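Long-range contacts in beta-d-glucoside glucohydrolase (Hypocrea jecorina, PDB 3ZZ1), which probably hydrolyses terminal, non-reducing beta-D-glucosyl residues with release of beta-D-glucose, as a secreted family 3 glycoside hydrolase of cellulose degradation: residues 90-95 against 143-148; 355-361 against 375-380; 635-639 against 671-677. One frame throughout, in Å; residues are numbered along the deposited sequence.

Contact 1: residues 90-95 against 143-148; sequences IRERGQ and QTINGI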
loop_
_atom_site.group_PDB
_atom_site.type_symbol
_atom_site.label_atom_id
_atom_site.label_comp_id
_atom_site.label_asym_id
_atom_site.label_seq_id
_atom_site.Cartn_x
_atom_site.Cartn_y
_atom_site.Cartn_z
ATOM N N ILE A 90 2.337 11.316 0.128
ATOM C CA ILE A 90 1.287 10.305 0.079
ATOM C C ILE A 90 -0.070 10.916 -0.269
ATOM O O ILE A 90 -0.777 10.388 -1.128
ATOM C CB ILE A 90 1.228 9.476 1.386
ATOM C CG1 ILE A 90 2.502 8.637 1.525
ATOM C CG2 ILE A 90 -0.015 8.566 1.411
ATOM C CD1 ILE A 90 2.828 8.198 2.946
ATOM N N ARG A 91 -0.420 12.036 0.369
ATOM C CA ARG A 91 -1.673 12.733 0.047
ATOM C C ARG A 91 -1.666 13.252 -1.394
ATOM O O ARG A 91 -2.660 13.112 -2.118
ATOM C CB ARG A 91 -1.956 13.886 1.015
ATOM C CG ARG A 91 -3.410 14.358 0.955
ATOM C CD ARG A 91 -3.606 15.803 1.388
ATOM N NE ARG A 91 -5.000 16.208 1.166
ATOM C CZ ARG A 91 -5.456 16.829 0.076
ATOM N NH1 ARG A 91 -4.635 17.157 -0.920
ATOM N NH2 ARG A 91 -6.743 17.132 -0.016
ATOM N N GLU A 92 -0.543 13.845 -1.799
ATOM C CA GLU A 92 -0.396 14.386 -3.151
ATOM C C GLU A 92 -0.589 13.311 -4.220
ATOM O O GLU A 92 -1.268 13.544 -5.228
ATOM C CB GLU A 92 0.965 15.081 -3.320
ATOM C CG GLU A 92 1.255 15.529 -4.740
ATOM C CD GLU A 92 2.590 16.232 -4.863
ATOM O OE1 GLU A 92 2.647 17.442 -4.573
ATOM O OE2 GLU A 92 3.584 15.568 -5.224
ATOM N N ARG A 93 0.012 12.143 -3.991
ATOM C CA ARG A 93 -0.166 10.982 -4.863
ATOM C C ARG A 93 -1.656 10.679 -5.060
ATOM O O ARG A 93 -2.111 10.466 -6.185
ATOM C CB ARG A 93 0.572 9.766 -4.290
ATOM C CG ARG A 93 0.569 8.517 -5.173
ATOM C CD ARG A 93 1.434 7.410 -4.551
ATOM N NE ARG A 93 1.225 6.082 -5.147
ATOM C CZ ARG A 93 0.209 5.268 -4.854
ATOM N NH1 ARG A 93 -0.728 5.641 -3.988
ATOM N NH2 ARG A 93 0.113 4.083 -5.442
ATOM N N GLY A 94 -2.406 10.684 -3.963
ATOM C CA GLY A 94 -3.858 10.492 -4.010
ATOM C C GLY A 94 -4.569 11.568 -4.815
ATOM O O GLY A 94 -5.415 11.259 -5.656
ATOM N N GLN A 95 -4.219 12.829 -4.560
ATOM C CA GLN A 95 -4.790 13.968 -5.286
ATOM C C GLN A 95 -4.535 13.877 -6.790
ATOM O O GLN A 95 -5.443 14.087 -7.603
ATOM C CB GLN A 95 -4.239 15.295 -4.742
ATOM C CG GLN A 95 -4.793 16.545 -5.457
ATOM C CD GLN A 95 -4.037 17.820 -5.111
ATOM O OE1 GLN A 95 -3.556 18.532 -5.999
ATOM N NE2 GLN A 95 -3.922 18.110 -3.820
ATOM N N GLN A 143 -4.591 9.304 4.260
ATOM C CA GLN A 143 -4.006 10.402 3.488
ATOM C C GLN A 143 -4.306 10.261 1.995
ATOM O O GLN A 143 -4.586 11.253 1.321
ATOM C CB GLN A 143 -2.492 10.522 3.727
ATOM C CG GLN A 143 -2.082 10.957 5.148
ATOM C CD GLN A 143 -2.304 12.446 5.447
ATOM O OE1 GLN A 143 -2.339 12.843 6.612
ATOM N NE2 GLN A 143 -2.447 13.269 4.402
ATOM N N THR A 144 -4.258 9.029 1.491
ATOM C CA THR A 144 -4.463 8.751 0.062
ATOM C C THR A 144 -5.919 8.973 -0.339
ATOM O O THR A 144 -6.204 9.508 -1.411
ATOM C CB THR A 144 -4.032 7.305 -0.302
ATOM O OG1 THR A 144 -2.682 7.092 0.121
ATOM C CG2 THR A 144 -4.134 7.045 -1.804
ATOM N N ILE A 145 -6.829 8.561 0.536
ATOM C CA ILE A 145 -8.264 8.676 0.288
ATOM C C ILE A 145 -8.724 10.128 0.390
ATOM O O ILE A 145 -9.524 10.575 -0.423
ATOM C CB ILE A 145 -9.069 7.726 1.213
ATOM C CG1 ILE A 145 -8.940 6.290 0.695
ATOM C CG2 ILE A 145 -10.537 8.128 1.303
ATOM C CD1 ILE A 145 -9.143 5.231 1.745
ATOM N N ASN A 146 -8.201 10.862 1.374
ATOM C CA ASN A 146 -8.407 12.312 1.435
ATOM C C ASN A 146 -7.995 12.953 0.105
ATOM O O ASN A 146 -8.749 13.731 -0.478
ATOM C CB ASN A 146 -7.624 12.933 2.599
ATOM C CG ASN A 146 -7.860 14.438 2.735
ATOM O OD1 ASN A 146 -7.002 15.253 2.373
ATOM N ND2 ASN A 146 -9.029 14.813 3.259
ATOM N N GLY A 147 -6.811 12.585 -0.379
ATOM C CA GLY A 147 -6.287 13.083 -1.646
ATOM C C GLY A 147 -7.179 12.778 -2.837
ATOM O O GLY A 147 -7.588 13.693 -3.556
ATOM N N ILE A 148 -7.477 11.494 -3.045
ATOM C CA ILE A 148 -8.332 11.058 -4.152
ATOM C C ILE A 148 -9.691 11.757 -4.100
ATOM O O ILE A 148 -10.121 12.364 -5.085
ATOM C CB ILE A 148 -8.545 9.516 -4.171
ATOM C CG1 ILE A 148 -7.224 8.778 -4.410
ATOM C CG2 ILE A 148 -9.569 9.109 -5.246
ATOM C CD1 ILE A 148 -7.257 7.308 -3.978
HETATM O O HOH W 1 -0.758 7.701 -1.963
#

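Contact 2: residues 355-361 against 375-380; sequences AAIIGNH and DGALGM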
loop_
_atom_site.group_PDB
_atom_site.type_symbol
_atom_site.label_atom_id
_atom_site.label_comp_id
_atom_site.label_asym_id
_atom_site.label_seq_id
_atom_site.Cartn_x
_atom_site.Cartn_y
_atom_site.Cartn_z
ATOM N N ALA A 355 18.445 -5.319 -15.739
ATOM C CA ALA A 355 17.545 -4.378 -15.054
ATOM C C ALA A 355 18.009 -2.915 -15.118
ATOM O O ALA A 355 17.313 -2.015 -14.643
ATOM C CB ALA A 355 17.341 -4.803 -13.607
ATOM N N ALA A 356 19.183 -2.686 -15.700
ATOM C CA ALA A 356 19.687 -1.331 -15.918
ATOM C C ALA A 356 19.031 -0.640 -17.119
ATOM O O ALA A 356 18.908 0.587 -17.135
ATOM C CB ALA A 356 21.202 -1.353 -16.075
ATOM N N ILE A 357 18.598 -1.422 -18.109
ATOM C CA ILE A 357 18.080 -0.863 -19.371
ATOM C C ILE A 357 16.580 -1.070 -19.627
ATOM O O ILE A 357 15.915 -1.833 -18.929
ATOM C CB ILE A 357 18.871 -1.389 -20.599
ATOM C CG1 ILE A 357 18.712 -2.913 -20.732
ATOM C CG2 ILE A 357 20.338 -0.963 -20.512
ATOM C CD1 ILE A 357 18.957 -3.438 -22.141
ATOM N N ILE A 358 16.068 -0.383 -20.647
ATOM C CA ILE A 358 14.690 -0.550 -21.112
ATOM C C ILE A 358 14.477 -1.977 -21.633
ATOM O O ILE A 358 15.256 -2.469 -22.451
ATOM C CB ILE A 358 14.340 0.475 -22.232
ATOM C CG1 ILE A 358 14.360 1.922 -21.705
ATOM C CG2 ILE A 358 12.999 0.145 -22.895
ATOM C CD1 ILE A 358 13.267 2.258 -20.698
ATOM N N GLY A 359 13.425 -2.629 -21.140
ATOM C CA GLY A 359 13.034 -3.952 -21.610
ATOM C C GLY A 359 11.545 -4.000 -21.901
ATOM O O GLY A 359 10.900 -2.958 -22.030
ATOM N N ASN A 360 10.999 -5.211 -21.993
ATOM C CA ASN A 360 9.585 -5.408 -22.319
ATOM C C ASN A 360 8.634 -4.912 -21.228
ATOM O O ASN A 360 7.478 -4.597 -21.502
ATOM C CB ASN A 360 9.304 -6.878 -22.648
ATOM C CG ASN A 360 9.808 -7.285 -24.028
ATOM O OD1 ASN A 360 9.890 -6.470 -24.952
ATOM N ND2 ASN A 360 10.135 -8.560 -24.174
ATOM N N HIS A 361 9.133 -4.843 -19.997
ATOM C CA HIS A 361 8.374 -4.303 -18.871
ATOM C C HIS A 361 8.106 -2.803 -19.042
ATOM O O HIS A 361 6.963 -2.350 -18.940
ATOM C CB HIS A 361 9.112 -4.566 -17.557
ATOM C CG HIS A 361 8.393 -4.049 -16.352
ATOM N ND1 HIS A 361 8.687 -2.832 -15.777
ATOM C CD2 HIS A 361 7.378 -4.575 -15.629
ATOM C CE1 HIS A 361 7.886 -2.634 -14.747
ATOM N NE2 HIS A 361 7.084 -3.676 -14.634
ATOM N N ASP A 375 11.362 -7.904 -17.256
ATOM C CA ASP A 375 12.299 -7.822 -18.371
ATOM C C ASP A 375 12.835 -6.404 -18.509
ATOM O O ASP A 375 12.097 -5.480 -18.852
ATOM C CB ASP A 375 11.633 -8.281 -19.669
ATOM C CG ASP A 375 12.612 -8.369 -20.823
ATOM O OD1 ASP A 375 13.483 -9.269 -20.811
ATOM O OD2 ASP A 375 12.504 -7.534 -21.742
ATOM N N GLY A 376 14.126 -6.243 -18.242
ATOM C CA GLY A 376 14.729 -4.924 -18.184
ATOM C C GLY A 376 14.307 -4.237 -16.900
ATOM O O GLY A 376 13.841 -4.896 -15.967
ATOM N N ALA A 377 14.454 -2.915 -16.858
ATOM C CA ALA A 377 14.137 -2.141 -15.661
ATOM C C ALA A 377 12.722 -2.423 -15.153
ATOM O O ALA A 377 11.765 -2.492 -15.942
ATOM C CB ALA A 377 14.337 -0.659 -15.912
ATOM N N LEU A 378 12.625 -2.591 -13.833
ATOM C CA LEU A 378 11.384 -2.893 -13.124
ATOM C C LEU A 378 10.832 -1.654 -12.406
ATOM O O LEU A 378 11.564 -0.957 -11.707
ATOM C CB LEU A 378 11.642 -4.011 -12.102
ATOM C CG LEU A 378 10.460 -4.545 -11.284
ATOM C CD1 LEU A 378 9.489 -5.348 -12.151
ATOM C CD2 LEU A 378 10.966 -5.384 -10.130
ATOM N N GLY A 379 9.537 -1.401 -12.567
ATOM C CA GLY A 379 8.896 -0.250 -11.940
ATOM C C GLY A 379 7.734 -0.584 -11.019
ATOM O O GLY A 379 7.277 0.268 -10.252
ATOM N N MET A 380 7.249 -1.820 -11.102
ATOM C CA MET A 380 6.107 -2.287 -10.307
ATOM C C MET A 380 5.878 -3.776 -10.536
ATOM O O MET A 380 6.445 -4.361 -11.460
ATOM C CB MET A 380 4.834 -1.521 -10.679
ATOM C CG MET A 380 4.332 -1.793 -12.099
ATOM S SD MET A 380 3.025 -0.667 -12.605
ATOM C CE MET A 380 3.864 0.916 -12.462
HETATM O O HOH W 2 15.596 -1.996 -12.529
HETATM O O HOH W 3 11.803 -2.866 -18.747
#

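Contact 3: residues 635-639 against 671-677; sequences LYITY and IRRRDLS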
loop_
_atom_site.group_PDB
_atom_site.type_symbol
_atom_site.label_atom_id
_atom_site.label_comp_id
_atom_site.label_asym_id
_atom_site.label_seq_id
_atom_site.Cartn_x
_atom_site.Cartn_y
_atom_site.Cartn_z
ATOM N N LEU A 635 7.898 6.900 16.362
ATOM C CA LEU A 635 7.432 6.641 17.720
ATOM C C LEU A 635 6.963 5.198 17.837
ATOM O O LEU A 635 6.148 4.733 17.035
ATOM C CB LEU A 635 6.301 7.605 18.104
ATOM C CG LEU A 635 5.448 7.306 19.347
ATOM C CD1 LEU A 635 6.261 7.409 20.620
ATOM C CD2 LEU A 635 4.245 8.223 19.426
ATOM N N TYR A 636 7.491 4.493 18.834
ATOM C CA TYR A 636 7.049 3.135 19.150
ATOM C C TYR A 636 6.519 3.078 20.573
ATOM O O TYR A 636 7.148 3.594 21.506
ATOM C CB TYR A 636 8.173 2.112 18.927
ATOM C CG TYR A 636 8.566 1.967 17.465
ATOM C CD1 TYR A 636 7.931 1.037 16.640
ATOM C CD2 TYR A 636 9.562 2.770 16.907
ATOM C CE1 TYR A 636 8.282 0.907 15.295
ATOM C CE2 TYR A 636 9.921 2.647 15.570
ATOM C CZ TYR A 636 9.277 1.718 14.767
ATOM O OH TYR A 636 9.634 1.598 13.439
ATOM N N ILE A 637 5.345 2.473 20.729
ATOM C CA ILE A 637 4.719 2.370 22.040
ATOM C C ILE A 637 4.715 0.921 22.539
ATOM O O ILE A 637 4.448 -0.017 21.781
ATOM C CB ILE A 637 3.300 3.015 22.060
ATOM C CG1 ILE A 637 3.382 4.499 21.675
ATOM C CG2 ILE A 637 2.644 2.872 23.437
ATOM C CD1 ILE A 637 2.061 5.266 21.777
ATOM N N THR A 638 5.078 0.760 23.809
ATOM C CA THR A 638 4.986 -0.507 24.528
ATOM C C THR A 638 3.832 -0.372 25.520
ATOM O O THR A 638 3.826 0.539 26.345
ATOM C CB THR A 638 6.313 -0.810 25.274
ATOM O OG1 THR A 638 7.370 -0.958 24.315
ATOM C CG2 THR A 638 6.213 -2.084 26.124
ATOM N N TYR A 639 2.847 -1.259 25.418
ATOM C CA TYR A 639 1.674 -1.218 26.295
ATOM C C TYR A 639 2.049 -1.722 27.691
ATOM O O TYR A 639 3.028 -2.450 27.831
ATOM C CB TYR A 639 0.536 -2.061 25.698
ATOM C CG TYR A 639 -0.255 -1.385 24.584
ATOM C CD1 TYR A 639 0.374 -0.577 23.629
ATOM C CD2 TYR A 639 -1.630 -1.566 24.477
ATOM C CE1 TYR A 639 -0.349 0.037 22.611
ATOM C CE2 TYR A 639 -2.363 -0.957 23.458
ATOM C CZ TYR A 639 -1.714 -0.157 22.531
ATOM O OH TYR A 639 -2.433 0.447 21.524
ATOM N N ILE A 671 -1.157 11.448 19.330
ATOM C CA ILE A 671 -1.629 10.127 19.717
ATOM C C ILE A 671 -3.145 10.100 19.893
ATOM O O ILE A 671 -3.690 10.771 20.773
ATOM C CB ILE A 671 -0.915 9.629 20.993
ATOM C CG1 ILE A 671 0.594 9.514 20.735
ATOM C CG2 ILE A 671 -1.502 8.297 21.458
ATOM C CD1 ILE A 671 1.399 9.104 21.944
ATOM N N ARG A 672 -3.811 9.330 19.034
ATOM C CA ARG A 672 -5.255 9.144 19.099
ATOM C C ARG A 672 -5.567 8.128 20.186
ATOM O O ARG A 672 -4.692 7.341 20.577
ATOM C CB ARG A 672 -5.800 8.650 17.754
ATOM C CG ARG A 672 -5.425 9.529 16.552
ATOM C CD ARG A 672 -5.652 8.812 15.225
ATOM N NE ARG A 672 -4.891 7.566 15.130
ATOM C CZ ARG A 672 -4.744 6.836 14.024
ATOM N NH1 ARG A 672 -5.301 7.212 12.884
ATOM N NH2 ARG A 672 -4.032 5.716 14.062
ATOM N N ARG A 673 -6.808 8.127 20.668
ATOM C CA ARG A 673 -7.204 7.165 21.685
ATOM C C ARG A 673 -6.919 5.717 21.264
ATOM O O ARG A 673 -6.437 4.916 22.075
ATOM C CB ARG A 673 -8.672 7.317 22.080
ATOM C CG ARG A 673 -9.038 6.372 23.212
ATOM C CD ARG A 673 -10.488 6.438 23.628
ATOM N NE ARG A 673 -10.708 5.537 24.762
ATOM C CZ ARG A 673 -10.408 5.837 26.022
ATOM N NH1 ARG A 673 -9.888 7.020 26.325
ATOM N NH2 ARG A 673 -10.630 4.953 26.980
ATOM N N ARG A 674 -7.210 5.394 20.003
ATOM C CA ARG A 674 -6.995 4.037 19.482
ATOM C C ARG A 674 -5.515 3.621 19.472
ATOM O O ARG A 674 -5.200 2.430 19.535
ATOM C CB ARG A 674 -7.632 3.871 18.093
ATOM C CG ARG A 674 -6.923 4.612 16.960
ATOM C CD ARG A 674 -7.815 4.737 15.731
ATOM N NE ARG A 674 -8.044 3.457 15.063
ATOM C CZ ARG A 674 -7.431 3.052 13.950
ATOM N NH1 ARG A 674 -6.524 3.821 13.345
ATOM N NH2 ARG A 674 -7.732 1.867 13.434
ATOM N N ASP A 675 -4.616 4.604 19.415
ATOM C CA ASP A 675 -3.171 4.342 19.440
ATOM C C ASP A 675 -2.686 3.826 20.795
ATOM O O ASP A 675 -1.568 3.326 20.903
ATOM C CB ASP A 675 -2.379 5.589 19.021
ATOM C CG ASP A 675 -2.693 6.035 17.596
ATOM O OD1 ASP A 675 -2.913 5.168 16.716
ATOM O OD2 ASP A 675 -2.717 7.261 17.358
ATOM N N LEU A 676 -3.532 3.948 21.818
ATOM C CA LEU A 676 -3.252 3.401 23.151
ATOM C C LEU A 676 -4.213 2.263 23.521
ATOM O O LEU A 676 -4.260 1.827 24.677
ATOM C CB LEU A 676 -3.319 4.510 24.214
ATOM C CG LEU A 676 -2.395 5.729 24.067
ATOM C CD1 LEU A 676 -2.704 6.770 25.132
ATOM C CD2 LEU A 676 -0.929 5.322 24.138
ATOM N N SER A 677 -4.970 1.785 22.535
ATOM C CA SER A 677 -6.010 0.777 22.760
ATOM C C SER A 677 -5.671 -0.605 22.199
ATOM O O SER A 677 -4.875 -0.736 21.270
ATOM C CB SER A 677 -7.344 1.247 22.164
ATOM O OG SER A 677 -7.740 2.494 22.705
#

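Contact 1: residues 90-95 against 143-148
The guanidinium of Arg-91 lies with one face over Gly-147 CA, 4.2 Å from its plane, and meets Asn-146 OD1 at its edge. NE bonds OD1 in the amide's carbonyl plane; the modelled 2.5 Å is unusually short, so its exact length is doubtful. NH2 adds a weak bond, and the two flat groups are turned 63° apart. With CG anti to the backbone N (chi1 -164°) and the chain extended to NE, Arg-91 runs across the other helix, its CG 3.3 Å from Gln-143 O. With an alanine here, Asn-146 OD1 would probably lose its charged mate and Gly-147 CA its cover.

Helices 87-103 and 134-150, both of the family 3 N-terminal domain, a TIM-barrel-type fold, approach to 6.5 Å between segment axes, crossing at -36°. Paired glycines permit this: a CB on Gly-94 would clash with Thr-144 O, and one on Gly-147 with Arg-91 O. A water donates to Ile-90 O and Thr-144 OG1 and accepts from Arg-93 NH1; Thr-144 OG1 also bonds Ala-140 O, and Arg-93 NH2 bonds Thr-76 O. The water thus ties Thr-144 to Arg-93, while Arg-91 and Asn-146 pair directly.

Contact 2: residues 355-361 against 375-380
His-361 lays one face of its imidazole against Leu-378 CD1, a CH-pi contact in which the methyl sits 4.1 Å from the ring centroid, 19° off the normal and offset toward the rim. CG of His-361 is anti to the backbone N (chi1 -180°), which carries the ring out along residues 377-380. There its two nitrogens reach successive parts of that backbone: ND1 makes a weak bond to Ala-377 O, NE2 another to Met-380 O at 3.3 Å, both of them bent. Tyr-389 also meets the ring, the two planes steeply inclined.

Both segments belong to one long excursion between strand 348-352 and helix 395-404 of the family 3 C-terminal domain, and they are joined largely through backbone atoms. Ala-377 N donates to Ile-357 O at 2.8 Å, nearly in line with the carbonyl, while His-361 N reaches a lone pair of Asp-375 O in the carbonyl plane. The Asp-375 side chain adds a second grip on the same backbone: OD2 accepts from Asn-360 N at 2.8 Å, almost straight at 173°, through its anti lone pair. The Asn-360 side chain passes obliquely by that carboxylate, its CB 3.4 Å from Asp-375 OD2, but its OD1 is directed to Arg-363.

Glycines set the spacing. A CB on Gly-359 would strike Asp-375 O, and one on Gly-376, whose positive phi itself favours glycine, would strike Gly-359 N. A bridging water accepts from Gly-359 N and donates to Asp-375 O and Ala-377 O. A second water donates to Ala-355 O and accepts from Leu-378 N, while Ala-355 O also receives the CA-H of Ala-377.

Contact 3: residues 635-639 against 671-677
Within the fibronectin type III-like domain, strand 629-638 faces the end of strand 664-672 and the turn after it across the interior between two sheets. Ile-637 CD1 does the central touching: it meets Ile-671 CD1 tip to tip at 3.9 Å and Leu-676 CD2 at 3.8 Å, the leucine crossing at about a right angle. Leu-635 CD2 reaches the same Ile-671 methyl.

Strand 629-638 belongs to the four-stranded antiparallel sheet and strand 664-672 to the three-stranded one, so these aliphatic ends pack as the filling of a beta sandwich. CA atoms of Leu-635 and Ile-671 stand 9.9 Å apart, a separation at which these two residues meet through their side chains. Tyr-639 CG is anti to its carbonyl carbon (chi1 -79°), which sends the ring across to residues 675-677, with Ser-677 C and O at its edge. OH donates to Ser-677 O at 2.7 Å, arriving 44° above the carbonyl plane; Arg-652 NH2 bonds the same hydroxyl.

The turn is braced from within. Arg-672 grips Asp-675 side-on, NH2 to OD1 in the guanidinium plane and NE to OD2, which Arg-672 N also reaches from the same face. Asp-191 pairs with both Arg-672 NH1 and Arg-674 NH1.

How the contacts relate
All three contacts are largely buried, yet each lies in a different domain of the enzyme and none touches another. Contact 1 is nearest the middle of the chain, about 12 Å between centres, whereas contacts 2 and 3 are each about 22 Å out, on opposite sides and about 41 Å apart between centres. Their chemistry follows their elements. Glycines bring backbones together in contacts 1 and 2, packing helices in the first and tying irregular loop in the second, with waters bridging in both; contact 3 joins sheets through aliphatic ends and one tyrosine hydroxyl. Salt bridges also join contact 3 to the domain that holds contact 1.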